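Local coordinates for protein intracellular serine protease (Bacillus licheniformis, PDB 4ZOQ) that probably acts as a subtilisin-like serine endopeptidase and, as a class II lanthipeptide protease, cleaves peptide bonds in a sequence-specific way, at residues E292-E295 / K300-A303. Numbering follows the deposited sequence.
Sequences EYRE and KPSA
P301 lies on the ring of Y293 in a CH-pi contact that illustrates how a helix-loop-helix connection can fold back on the helix it leaves: in this subtilase fold, helix 275-297 gives way to a short loop leading into helix 303-313. The proline CB stands over the middle of one ring face, 3.6 Å from the centroid of the Y293 ring and 14° off the ring normal. P301 CD adds a contact beyond the ring's rim on the CD1 side, 3.5 Å from Y293 CD1. With CG anti to the backbone N (chi1 -172°), the tyrosine presents this face to the loop, while its hydroxyl hydrogen-bonds Q305 of the next helix. Were the tyrosine replaced by an alanine, P301 would probably lose its aromatic platform and Q305 its phenol partner.

Beside this apolar pair, R294 and K300 run side by side in the same direction, meeting through the lysine methylenes rather than through its ammonium. R294 NH1 forms a salt bridge with E132, which probably eases the proximity of two cations. K300 NZ is 4.3 Å from R294 NH2, whereas the preceding methylene, K300 CE, rests over one guanidinium face, offset toward its rim, 3.4 Å from R294 NH2.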
loop_
_atom_site.group_PDB
_atom_site.type_symbol
_atom_site.label_atom_id
_atom_site.label_comp_id
_atom_site.label_asym_id
_atom_site.label_seq_id
_atom_site.Cartn_x
_atom_site.Cartn_y
_atom_site.Cartn_z
ATOM N N GLU B 292 18.328 -2.726 -9.077
ATOM C CA GLU B 292 19.632 -2.249 -9.500
ATOM C C GLU B 292 20.740 -2.678 -8.524
ATOM O O GLU B 292 21.804 -3.142 -8.938
ATOM C CB GLU B 292 19.654 -0.740 -9.643
ATOM C CG GLU B 292 21.025 -0.249 -10.011
ATOM C CD GLU B 292 20.996 0.980 -10.867
ATOM O OE1 GLU B 292 20.099 1.083 -11.737
ATOM O OE2 GLU B 292 21.881 1.837 -10.672
ATOM N N TYR B 293 20.478 -2.536 -7.232
ATOM C CA TYR B 293 21.500 -2.830 -6.232
ATOM C C TYR B 293 21.910 -4.305 -6.288
ATOM O O TYR B 293 23.093 -4.639 -6.230
ATOM C CB TYR B 293 20.986 -2.479 -4.830
ATOM C CG TYR B 293 22.030 -2.565 -3.745
ATOM C CD1 TYR B 293 22.421 -3.793 -3.207
ATOM C CD2 TYR B 293 22.651 -1.405 -3.271
ATOM C CE1 TYR B 293 23.394 -3.862 -2.192
ATOM C CE2 TYR B 293 23.626 -1.453 -2.270
ATOM C CZ TYR B 293 23.990 -2.680 -1.736
ATOM O OH TYR B 293 24.954 -2.721 -0.762
ATOM N N ARG B 294 20.936 -5.178 -6.480
ATOM C CA ARG B 294 21.223 -6.606 -6.449
ATOM C C ARG B 294 22.000 -6.950 -7.714
ATOM O O ARG B 294 22.890 -7.793 -7.719
ATOM C CB ARG B 294 19.930 -7.388 -6.369
ATOM C CG ARG B 294 19.223 -7.265 -5.036
ATOM C CD ARG B 294 17.929 -8.057 -5.014
ATOM N NE ARG B 294 18.202 -9.482 -4.954
ATOM C CZ ARG B 294 17.269 -10.423 -4.927
ATOM N NH1 ARG B 294 15.985 -10.082 -4.959
ATOM N NH2 ARG B 294 17.629 -11.706 -4.879
ATOM N N GLU B 295 21.697 -6.219 -8.777
ATOM C CA GLU B 295 22.380 -6.404 -10.042
ATOM C C GLU B 295 23.839 -5.973 -9.980
ATOM O O GLU B 295 24.706 -6.589 -10.600
ATOM C CB GLU B 295 21.657 -5.627 -11.138
ATOM C CG GLU B 295 22.114 -5.979 -12.531
ATOM C CD GLU B 295 21.145 -5.512 -13.591
ATOM O OE1 GLU B 295 21.592 -5.351 -14.744
ATOM O OE2 GLU B 295 19.976 -5.224 -13.252
ATOM N N LYS B 300 21.753 -8.521 -1.345
ATOM C CA LYS B 300 20.543 -7.728 -1.118
ATOM C C LYS B 300 20.867 -6.514 -0.253
ATOM O O LYS B 300 21.613 -6.625 0.719
ATOM C CB LYS B 300 19.431 -8.548 -0.453
ATOM C CG LYS B 300 18.844 -9.623 -1.337
ATOM C CD LYS B 300 17.960 -10.592 -0.562
ATOM C CE LYS B 300 17.411 -11.669 -1.503
ATOM N NZ LYS B 300 16.404 -12.527 -0.842
ATOM N N PRO B 301 20.298 -5.352 -0.589
ATOM C CA PRO B 301 20.516 -4.181 0.263
ATOM C C PRO B 301 19.632 -4.265 1.525
ATOM O O PRO B 301 18.625 -4.969 1.536
ATOM C CB PRO B 301 20.130 -3.010 -0.650
ATOM C CG PRO B 301 19.088 -3.561 -1.532
ATOM C CD PRO B 301 19.441 -5.046 -1.746
ATOM N N SER B 302 20.021 -3.592 2.602
ATOM C CA SER B 302 19.151 -3.519 3.771
ATOM C C SER B 302 17.989 -2.560 3.462
ATOM O O SER B 302 18.087 -1.771 2.512
ATOM C CB SER B 302 19.922 -3.040 4.979
ATOM O OG SER B 302 20.272 -1.683 4.826
ATOM N N ALA B 303 16.898 -2.651 4.231
ATOM C CA ALA B 303 15.757 -1.734 4.123
ATOM C C ALA B 303 16.220 -0.305 4.312
ATOM O O ALA B 303 15.700 0.618 3.688
ATOM C CB ALA B 303 14.687 -2.079 5.138
#